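Local coordinates for protein endonuclease 2 (Arabidopsis thaliana, PDB 3W52) that cleaves RNA and single-stranded DNA endonucleolytically, and double-stranded DNA less well, into products with 5'-phosphate ends, using a cluster of three divalent metal ions, at residues T62-S67 with Y133-G138; G87-Y92 with K202-D207; G138-E143 with K150-H155. All blocks are in the same frame, centred on the assembly; numbering follows the deposited sequence.

Interaction 1. Residues T62-S67 with Y133-G138; sequences TPDACS and YASDKG. With ADE (adenine), chain E.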
loop_
_atom_site.group_PDB
_atom_site.type_symbol
_atom_site.label_atom_id
_atom_site.label_comp_id
_atom_site.label_asym_id
_atom_site.label_seq_id
_atom_site.Cartn_x
_atom_site.Cartn_y
_atom_site.Cartn_z
ATOM N N THR A 62 -7.039 -0.603 -14.574
ATOM C CA THR A 62 -8.494 -0.603 -14.857
ATOM C C THR A 62 -8.792 0.248 -16.113
ATOM O O THR A 62 -7.922 0.957 -16.673
ATOM C CB THR A 62 -9.305 0.097 -13.726
ATOM O OG1 THR A 62 -8.978 1.499 -13.753
ATOM C CG2 THR A 62 -8.886 -0.411 -12.324
ATOM N N PRO A 63 -10.044 0.156 -16.615
ATOM C CA PRO A 63 -10.414 0.982 -17.775
ATOM C C PRO A 63 -10.482 2.418 -17.224
ATOM O O PRO A 63 -10.409 2.627 -16.000
ATOM C CB PRO A 63 -11.847 0.547 -18.073
ATOM C CG PRO A 63 -11.853 -0.913 -17.645
ATOM C CD PRO A 63 -11.030 -0.908 -16.355
ATOM N N ASP A 64 -10.658 3.409 -18.093
ATOM C CA ASP A 64 -10.779 4.785 -17.645
ATOM C C ASP A 64 -12.165 5.039 -17.041
ATOM O O ASP A 64 -13.026 5.599 -17.706
ATOM C CB ASP A 64 -10.599 5.774 -18.808
ATOM C CG ASP A 64 -9.205 5.735 -19.456
ATOM O OD1 ASP A 64 -8.319 4.929 -19.115
ATOM O OD2 ASP A 64 -9.010 6.553 -20.399
ATOM N N ALA A 65 -12.389 4.656 -15.787
ATOM C CA ALA A 65 -13.672 4.896 -15.098
ATOM C C ALA A 65 -13.357 4.724 -13.626
ATOM O O ALA A 65 -12.250 4.324 -13.340
ATOM C CB ALA A 65 -14.721 3.884 -15.560
ATOM N N CYS A 66 -14.270 5.003 -12.688
ATOM C CA CYS A 66 -13.932 4.877 -11.253
ATOM C C CYS A 66 -14.384 3.574 -10.645
ATOM O O CYS A 66 -14.641 3.469 -9.449
ATOM C CB CYS A 66 -14.508 6.070 -10.428
ATOM S SG CYS A 66 -13.999 7.590 -11.298
ATOM N N SER A 67 -14.263 2.542 -11.445
ATOM C CA SER A 67 -14.750 1.232 -11.114
ATOM C C SER A 67 -13.680 0.152 -11.008
ATOM O O SER A 67 -12.765 0.139 -11.803
ATOM C CB SER A 67 -15.686 0.912 -12.312
ATOM O OG SER A 67 -16.093 -0.380 -12.353
ATOM N N TYR A 133 -5.707 3.710 -13.966
ATOM C CA TYR A 133 -5.816 3.476 -15.403
ATOM C C TYR A 133 -4.701 2.808 -16.169
ATOM O O TYR A 133 -3.552 3.205 -16.133
ATOM C CB TYR A 133 -6.150 4.785 -16.145
ATOM C CG TYR A 133 -7.345 5.571 -15.627
ATOM C CD1 TYR A 133 -8.278 5.008 -14.740
ATOM C CD2 TYR A 133 -7.563 6.853 -16.083
ATOM C CE1 TYR A 133 -9.399 5.718 -14.330
ATOM C CE2 TYR A 133 -8.686 7.571 -15.693
ATOM C CZ TYR A 133 -9.587 7.000 -14.820
ATOM O OH TYR A 133 -10.653 7.763 -14.432
ATOM N N ALA A 134 -5.063 1.785 -16.917
ATOM C CA ALA A 134 -4.053 1.144 -17.751
ATOM C C ALA A 134 -3.530 2.187 -18.787
ATOM O O ALA A 134 -2.352 2.207 -19.158
ATOM C CB ALA A 134 -4.702 -0.051 -18.520
ATOM N N SER A 135 -4.421 3.060 -19.236
ATOM C CA SER A 135 -4.069 4.003 -20.319
ATOM C C SER A 135 -2.909 4.986 -20.024
ATOM O O SER A 135 -2.193 5.475 -20.960
ATOM C CB SER A 135 -5.352 4.737 -20.745
ATOM O OG SER A 135 -5.791 5.561 -19.666
ATOM N N ASP A 136 -2.702 5.309 -18.747
ATOM C CA ASP A 136 -1.565 6.158 -18.389
ATOM C C ASP A 136 -0.601 5.427 -17.412
ATOM O O ASP A 136 0.187 6.061 -16.728
ATOM C CB ASP A 136 -2.013 7.533 -17.844
ATOM C CG ASP A 136 -3.072 7.433 -16.772
ATOM O OD1 ASP A 136 -2.883 6.627 -15.835
ATOM O OD2 ASP A 136 -4.121 8.147 -16.861
ATOM N N LYS A 137 -0.687 4.092 -17.401
ATOM C CA LYS A 137 0.180 3.237 -16.587
ATOM C C LYS A 137 0.163 3.719 -15.159
ATOM O O LYS A 137 1.213 3.944 -14.549
ATOM C CB LYS A 137 1.595 3.292 -17.134
ATOM C CG LYS A 137 1.689 2.691 -18.579
ATOM C CD LYS A 137 3.142 2.471 -18.952
ATOM C CE LYS A 137 3.303 2.288 -20.455
ATOM N NZ LYS A 137 3.128 3.574 -21.245
ATOM N N GLY A 138 -1.054 3.901 -14.659
ATOM C CA GLY A 138 -1.218 4.342 -13.269
ATOM C C GLY A 138 -0.610 5.699 -12.961
ATOM O O GLY A 138 -0.054 5.918 -11.862
HETATM N N9 ADE E . 3.537 0.907 -11.010
HETATM C C8 ADE E . 4.446 0.427 -11.946
HETATM N N7 ADE E . 3.896 0.138 -13.110
HETATM C C5 ADE E . 2.547 0.442 -12.932
HETATM C C6 ADE E . 1.458 0.353 -13.791
HETATM N N6 ADE E . 1.563 -0.073 -15.046
HETATM N N1 ADE E . 0.245 0.722 -13.316
HETATM C C2 ADE E . 0.155 1.157 -12.025
HETATM N N3 ADE E . 1.117 1.284 -11.120
HETATM C C4 ADE E . 2.306 0.905 -11.641
HETATM O O HOH W 1 -7.385 2.658 -18.872
#
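Tyr133 and Asp64 meet where two surface loops of the mainly helical S1/P1 nuclease fold are pinned together, with Asp64 at the centre of an inverse gamma turn. Backbone pairing is minimal: a single parallel bridge joins Thr62 to Tyr133, and Ala134 N gives a nearly straight hydrogen bond of 3.0 Å to Thr62 O, 172° at the hydrogen. Aromatic contacts follow. Asp64 CA sits over the middle of one face of the Tyr133 ring in a CH-pi contact, 3.7 Å from its centroid, while Ala65 O lies at the ring edge, 3.3 Å from Tyr133 CE1. Thr62 OG1 also lies at the edge and donates a hydrogen bond to Pro63 O. Helix 206-221 packs on this ring too, and the disulfide Cys66-Cys218 ties the first loop to that helix. Polar side chains and a water finish the joint. Ser135 OG sits between its own backbone N and carbonyl carbon (chi1 67°), which turns it to the carboxylate of Asp64. One water accepts from Ser135 N and donates to Thr62 O and Asp64 OD1. Ser135 OG donates to Asp64 OD1 over 2.7 Å, on the syn side and 21° out of the carboxylate plane.

Interaction 2. Residues G87-Y92 with K202-D207; sequences GAIYNY and KTACPD. With NAG (2-acetamido-2-deoxy-beta-D-glucopyranose), chain B.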
loop_
_atom_site.group_PDB
_atom_site.type_symbol
_atom_site.label_atom_id
_atom_site.label_comp_id
_atom_site.label_asym_id
_atom_site.label_seq_id
_atom_site.Cartn_x
_atom_site.Cartn_y
_atom_site.Cartn_z
ATOM N N GLY A 87 -5.124 -10.273 -6.382
ATOM C CA GLY A 87 -4.843 -11.717 -6.457
ATOM C C GLY A 87 -3.598 -12.153 -5.697
ATOM O O GLY A 87 -3.579 -13.267 -5.172
ATOM N N ALA A 88 -2.574 -11.294 -5.624
ATOM C CA ALA A 88 -1.356 -11.619 -4.899
ATOM C C ALA A 88 -1.685 -11.674 -3.410
ATOM O O ALA A 88 -1.179 -12.539 -2.681
ATOM C CB ALA A 88 -0.317 -10.568 -5.140
ATOM N N ILE A 89 -2.499 -10.720 -2.967
ATOM C CA ILE A 89 -2.824 -10.725 -1.551
ATOM C C ILE A 89 -3.600 -12.017 -1.160
ATOM O O ILE A 89 -3.352 -12.637 -0.110
ATOM C CB ILE A 89 -3.593 -9.461 -1.196
ATOM C CG1 ILE A 89 -2.595 -8.261 -1.173
ATOM C CG2 ILE A 89 -4.249 -9.656 0.208
ATOM C CD1 ILE A 89 -3.342 -6.850 -1.033
ATOM N N TYR A 90 -4.544 -12.428 -1.980
ATOM C CA TYR A 90 -5.234 -13.698 -1.697
ATOM C C TYR A 90 -4.250 -14.841 -1.711
ATOM O O TYR A 90 -4.306 -15.734 -0.838
ATOM C CB TYR A 90 -6.298 -13.994 -2.737
ATOM C CG TYR A 90 -7.528 -13.120 -2.665
ATOM C CD1 TYR A 90 -8.288 -13.040 -1.488
ATOM C CD2 TYR A 90 -8.011 -12.503 -3.805
ATOM C CE1 TYR A 90 -9.496 -12.375 -1.471
ATOM C CE2 TYR A 90 -9.229 -11.829 -3.799
ATOM C CZ TYR A 90 -9.958 -11.781 -2.632
ATOM O OH TYR A 90 -11.181 -11.187 -2.677
ATOM N N ASN A 91 -3.347 -14.843 -2.703
ATOM C CA ASN A 91 -2.358 -15.932 -2.805
ATOM C C ASN A 91 -1.463 -16.075 -1.578
ATOM O O ASN A 91 -1.347 -17.158 -0.967
ATOM C CB ASN A 91 -1.503 -15.668 -4.073
ATOM C CG ASN A 91 -0.417 -16.704 -4.294
ATOM O OD1 ASN A 91 -0.603 -17.911 -4.021
ATOM N ND2 ASN A 91 0.716 -16.211 -4.799
ATOM N N TYR A 92 -0.795 -14.982 -1.193
ATOM C CA TYR A 92 0.149 -15.044 -0.108
ATOM C C TYR A 92 -0.508 -15.149 1.263
ATOM O O TYR A 92 0.067 -15.750 2.187
ATOM C CB TYR A 92 1.150 -13.867 -0.203
ATOM C CG TYR A 92 2.052 -14.007 -1.405
ATOM C CD1 TYR A 92 2.995 -15.053 -1.482
ATOM C CD2 TYR A 92 1.904 -13.166 -2.501
ATOM C CE1 TYR A 92 3.763 -15.236 -2.658
ATOM C CE2 TYR A 92 2.671 -13.347 -3.709
ATOM C CZ TYR A 92 3.585 -14.392 -3.751
ATOM O OH TYR A 92 4.309 -14.622 -4.885
ATOM N N LYS A 202 -12.362 -15.267 4.783
ATOM C CA LYS A 202 -11.474 -16.150 5.528
ATOM C C LYS A 202 -10.162 -15.479 5.929
ATOM O O LYS A 202 -9.622 -15.661 7.047
ATOM C CB LYS A 202 -11.167 -17.415 4.681
ATOM C CG LYS A 202 -12.357 -17.951 3.850
ATOM C CD LYS A 202 -12.728 -17.009 2.676
ATOM C CE LYS A 202 -13.963 -17.462 1.911
ATOM N NZ LYS A 202 -14.420 -16.429 0.909
ATOM N N THR A 203 -9.645 -14.671 5.015
ATOM C CA THR A 203 -8.361 -14.068 5.240
ATOM C C THR A 203 -8.286 -12.577 5.114
ATOM O O THR A 203 -8.071 -11.837 6.079
ATOM C CB THR A 203 -7.351 -14.578 4.205
ATOM O OG1 THR A 203 -7.974 -14.553 2.889
ATOM C CG2 THR A 203 -6.854 -15.985 4.562
ATOM N N ALA A 204 -8.405 -12.168 3.866
ATOM C CA ALA A 204 -8.251 -10.780 3.531
ATOM C C ALA A 204 -9.352 -10.344 2.593
ATOM O O ALA A 204 -9.969 -11.178 1.930
ATOM C CB ALA A 204 -6.891 -10.603 2.891
ATOM N N CYS A 205 -9.561 -9.035 2.524
ATOM C CA CYS A 205 -10.632 -8.420 1.712
ATOM C C CYS A 205 -10.044 -7.393 0.728
ATOM O O CYS A 205 -10.537 -6.284 0.645
ATOM C CB CYS A 205 -11.550 -7.675 2.712
ATOM S SG CYS A 205 -12.727 -8.811 3.488
ATOM N N PRO A 206 -9.015 -7.770 -0.080
ATOM C CA PRO A 206 -8.429 -6.767 -0.995
ATOM C C PRO A 206 -9.353 -6.056 -1.977
ATOM O O PRO A 206 -9.075 -4.916 -2.386
ATOM C CB PRO A 206 -7.304 -7.533 -1.711
ATOM C CG PRO A 206 -7.890 -8.954 -1.801
ATOM C CD PRO A 206 -8.522 -9.125 -0.382
ATOM N N ASP A 207 -10.442 -6.703 -2.398
ATOM C CA ASP A 207 -11.289 -6.020 -3.368
ATOM C C ASP A 207 -11.947 -4.767 -2.780
ATOM O O ASP A 207 -12.225 -3.813 -3.513
ATOM C CB ASP A 207 -12.332 -6.987 -3.928
ATOM C CG ASP A 207 -11.692 -8.119 -4.738
ATOM O OD1 ASP A 207 -10.534 -8.028 -5.229
ATOM O OD2 ASP A 207 -12.379 -9.149 -4.894
HETATM C C1 NAG B . 1.545 -17.028 -5.678
HETATM C C2 NAG B . 1.788 -16.340 -7.031
HETATM C C3 NAG B . 2.687 -17.321 -7.872
HETATM C C4 NAG B . 3.955 -17.676 -7.119
HETATM C C5 NAG B . 3.677 -18.137 -5.685
HETATM C C6 NAG B . 4.930 -18.172 -4.834
HETATM C C7 NAG B . -0.168 -14.950 -7.560
HETATM C C8 NAG B . 0.417 -13.974 -6.645
HETATM N N2 NAG B . 0.504 -16.116 -7.695
HETATM O O3 NAG B . 3.005 -16.699 -9.124
HETATM O O4 NAG B . 4.641 -18.781 -7.772
HETATM O O5 NAG B . 2.766 -17.233 -5.026
HETATM O O6 NAG B . 5.689 -16.954 -4.863
HETATM O O7 NAG B . -1.271 -14.658 -8.148
HETATM O O HOH W 2 -11.941 -8.933 -1.345
HETATM O O HOH W 3 -7.005 -15.603 0.540
HETATM O O HOH W 4 -12.505 -11.686 -5.456
#
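Tyr90 lays one face of its ring against Pro206, a helix-to-loop packing in the S1/P1 nuclease fold: helix 85-96 meets the turn that leads into helix 206-221, whose N-cap position is held by Cys205. Pro206 CG stands over the ring in a CH-pi contact, 3.7 Å from the centroid and displaced toward the rim on the phenol side, while Pro206 CD comes to 3.6 Å from Tyr90 CE1. Tyr90 CG lies opposite its own carbonyl carbon about the CA-CB bond (chi1 -72°), and the ring runs from there across the proline.

Ile89, one residue earlier on the helix, meets the same proline, the two side chains passing in opposite directions. Its CG2 branch touches Ala204 CB at 3.9 Å, and its CD1 end reaches Pro206 CB; Phe121 of helix 111-124 also packs on Ile89. Ala204 O is buried here without a polar partner in the model.

At the phenol end, the carboxylate of Asp207 stands almost perpendicular to the Tyr90 ring, the planes 86° apart, with OD2 at the ring edge. Two waters join these residues: one links Tyr90 OH with Asp207 N, the other Tyr90 OH with Asp207 OD2, while Asp207 OD1 is hydrogen-bonded to Tyr68.

Elsewhere on the helix, Asn91 carries an N-linked glycan. The Tyr92 ring meets the first sugar with its hydroxyl edge: O6 lies in the ring plane, and Tyr92 OH makes a 2.7 Å hydrogen bond with O6 of that N-acetylglucosamine.

Interaction 3. Residues G138-E143 with K150-H155; sequences GGNTIE and KANLHH. With ZN (zinc ion), chain G; ADE (adenine), chain E; SO4 (sulfate ion), chain K.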
loop_
_atom_site.group_PDB
_atom_site.type_symbol
_atom_site.label_atom_id
_atom_site.label_comp_id
_atom_site.label_asym_id
_atom_site.label_seq_id
_atom_site.Cartn_x
_atom_site.Cartn_y
_atom_site.Cartn_z
ATOM N N GLY A 138 -1.054 3.901 -14.659
ATOM C CA GLY A 138 -1.218 4.342 -13.269
ATOM C C GLY A 138 -0.610 5.699 -12.961
ATOM O O GLY A 138 -0.054 5.918 -11.862
ATOM N N GLY A 139 -0.717 6.625 -13.920
ATOM C CA GLY A 139 -0.198 7.964 -13.757
ATOM C C GLY A 139 1.291 8.057 -14.070
ATOM O O GLY A 139 1.865 9.130 -13.999
ATOM N N ASN A 140 1.928 6.952 -14.435
ATOM C CA ASN A 140 3.357 7.026 -14.724
ATOM C C ASN A 140 3.686 7.844 -15.976
ATOM O O ASN A 140 4.795 8.407 -16.069
ATOM C CB ASN A 140 3.948 5.619 -14.861
ATOM C CG ASN A 140 4.355 5.031 -13.516
ATOM O OD1 ASN A 140 5.386 5.460 -12.923
ATOM N ND2 ASN A 140 3.557 4.066 -13.006
ATOM N N THR A 141 2.726 7.941 -16.901
ATOM C CA THR A 141 2.934 8.705 -18.131
ATOM C C THR A 141 2.439 10.136 -18.059
ATOM O O THR A 141 2.539 10.856 -19.038
ATOM C CB THR A 141 2.289 8.014 -19.377
ATOM O OG1 THR A 141 0.873 7.976 -19.223
ATOM C CG2 THR A 141 2.760 6.620 -19.492
ATOM N N ILE A 142 1.914 10.571 -16.894
ATOM C CA ILE A 142 1.447 11.946 -16.715
ATOM C C ILE A 142 2.614 12.740 -16.134
ATOM O O ILE A 142 2.920 12.614 -14.954
ATOM C CB ILE A 142 0.273 11.983 -15.750
ATOM C CG1 ILE A 142 -0.858 11.124 -16.315
ATOM C CG2 ILE A 142 -0.181 13.380 -15.535
ATOM C CD1 ILE A 142 -2.137 11.147 -15.439
ATOM N N GLU A 143 3.257 13.540 -16.975
ATOM C CA GLU A 143 4.437 14.293 -16.579
ATOM C C GLU A 143 4.073 15.684 -16.158
ATOM O O GLU A 143 3.487 16.459 -16.935
ATOM C CB GLU A 143 5.431 14.344 -17.759
ATOM C CG GLU A 143 6.017 12.981 -18.141
ATOM C CD GLU A 143 7.042 12.460 -17.118
ATOM O OE1 GLU A 143 7.456 13.199 -16.184
ATOM O OE2 GLU A 143 7.470 11.301 -17.257
ATOM N N LYS A 150 10.830 18.269 -12.225
ATOM C CA LYS A 150 10.035 17.329 -13.041
ATOM C C LYS A 150 9.687 16.043 -12.257
ATOM O O LYS A 150 10.529 15.475 -11.529
ATOM C CB LYS A 150 10.806 16.898 -14.303
ATOM C CG LYS A 150 10.890 17.965 -15.412
ATOM C CD LYS A 150 11.873 17.471 -16.476
ATOM C CE LYS A 150 11.955 18.416 -17.665
ATOM N NZ LYS A 150 11.891 19.848 -17.214
ATOM N N ALA A 151 8.452 15.560 -12.413
ATOM C CA ALA A 151 8.055 14.312 -11.754
ATOM C C ALA A 151 6.826 13.771 -12.506
ATOM O O ALA A 151 6.150 14.536 -13.199
ATOM C CB ALA A 151 7.665 14.578 -10.290
ATOM N N ASN A 152 6.569 12.483 -12.381
ATOM C CA ASN A 152 5.323 11.963 -12.967
ATOM C C ASN A 152 4.318 11.840 -11.810
ATOM O O ASN A 152 4.677 11.787 -10.610
ATOM C CB ASN A 152 5.511 10.650 -13.751
ATOM C CG ASN A 152 5.995 9.538 -12.928
ATOM O OD1 ASN A 152 5.266 9.013 -12.120
ATOM N ND2 ASN A 152 7.262 9.132 -13.134
ATOM N N LEU A 153 3.036 11.771 -12.151
ATOM C CA LEU A 153 2.038 11.770 -11.090
ATOM C C LEU A 153 2.122 10.513 -10.217
ATOM O O LEU A 153 1.839 10.573 -8.987
ATOM C CB LEU A 153 0.635 11.931 -11.730
ATOM C CG LEU A 153 -0.489 12.096 -10.723
ATOM C CD1 LEU A 153 -0.393 13.431 -9.965
ATOM C CD2 LEU A 153 -1.853 11.990 -11.489
ATOM N N HIS A 154 2.474 9.383 -10.806
ATOM C CA HIS A 154 2.577 8.153 -10.020
ATOM C C HIS A 154 3.632 8.331 -8.917
ATOM O O HIS A 154 3.378 7.994 -7.755
ATOM C CB HIS A 154 2.946 6.944 -10.859
ATOM C CG HIS A 154 2.871 5.651 -10.094
ATOM N ND1 HIS A 154 1.747 4.831 -10.081
ATOM C CD2 HIS A 154 3.756 5.091 -9.240
ATOM C CE1 HIS A 154 1.968 3.814 -9.257
ATOM N NE2 HIS A 154 3.173 3.961 -8.726
ATOM N N HIS A 155 4.780 8.856 -9.286
ATOM C CA HIS A 155 5.879 9.063 -8.329
ATOM C C HIS A 155 5.523 10.081 -7.254
ATOM O O HIS A 155 5.964 9.985 -6.111
ATOM C CB HIS A 155 7.119 9.502 -9.122
ATOM C CG HIS A 155 8.371 9.538 -8.295
ATOM N ND1 HIS A 155 8.762 10.651 -7.579
ATOM C CD2 HIS A 155 9.302 8.586 -8.049
ATOM C CE1 HIS A 155 9.886 10.382 -6.921
ATOM N NE2 HIS A 155 10.237 9.136 -7.190
HETATM ZN ZN ZN G . 4.236 2.781 -7.281
HETATM N N9 ADE E . 3.537 0.907 -11.010
HETATM C C8 ADE E . 4.446 0.427 -11.946
HETATM N N7 ADE E . 3.896 0.138 -13.110
HETATM C C5 ADE E . 2.547 0.442 -12.932
HETATM C C6 ADE E . 1.458 0.353 -13.791
HETATM N N6 ADE E . 1.563 -0.073 -15.046
HETATM N N1 ADE E . 0.245 0.722 -13.316
HETATM C C2 ADE E . 0.155 1.157 -12.025
HETATM N N3 ADE E . 1.117 1.284 -11.120
HETATM C C4 ADE E . 2.306 0.905 -11.641
HETATM S S SO4 K . 14.617 18.761 -13.134
HETATM O O1 SO4 K . 14.940 18.749 -14.584
HETATM O O2 SO4 K . 14.702 17.403 -12.612
HETATM O O3 SO4 K . 13.284 19.349 -12.992
HETATM O O4 SO4 K . 15.629 19.589 -12.436
HETATM O O HOH W 5 6.878 6.290 -11.170
HETATM O O HOH W 6 8.865 10.720 -15.052
HETATM O O HOH W 7 5.389 1.882 -8.898
#
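His154 packs against Gly138 and Asn140 where a beta hairpin gives way to a helix, an arrangement that delivers a zinc ligand to the active site of this S1/P1 nuclease. A type I turn from Gly139 to Ile142 leads into the hairpin, whose strands are paired here at Glu143 and Asn152, an antiparallel non-hydrogen-bonded pair. Leu153 N then donates to Ile142 O at 2.9 Å, and Ile142 and Leu153 lie side by side through their CB atoms. Asn152 caps helix 153-169: its OD1 accepts from His155 N, which stands above the amide carbonyl plane.

The histidine can be followed outward. His154 CB meets Gly138 O, 3.3 Å away, and Asn140 OD1, and chi1 of -172° carries CG away from the residue's own backbone N, toward the metal site. The amide of Asn140 covers one ring face, Asn140 ND2 3.4 Å from His154 CG, with amide and ring planes only 21° apart; CD2 runs on beneath the same ND2, whose hydrogen bond to Lys137 O restrains the amide's rotation. His154 ND1 donates to Gly138 O at 2.8 Å, an acceptor within 1° of the ring plane. That bond settles the ring's turn about CB-CG and leaves the other nitrogen to the metal; it would probably also make the imidazole a stronger ligand. His154 CE1 approaches the bound adenine, 3.3 Å from adenine N3. His130 and Asp158 share the zinc ion, as does a water that accepts from adenine N9. At the tip, His154 NE2 binds the zinc ion at 2.1 Å.

From the N terminus, the chain passes the 62-67 loop, then helix 85-96, before interaction 1 closes a 65-residue loop at 133-138. Interaction 3 opens from the same Gly138, so the two are in series and touch, and it closes after only six intervening residues, through the hairpin into helix 153-169. Interaction 2 spans more: its first segment lies inside the loop of interaction 1 and its second far beyond, so these two cross, while interaction 3 nests inside the loop that interaction 2 closes. Interactions 1 and 3 both reach the adenine, through the one loop that runs from helix 111-124 to strand 143-146; interaction 2, on the other side of the chain's centre from interaction 3, ties helix 85-96 to the start of helix 206-221.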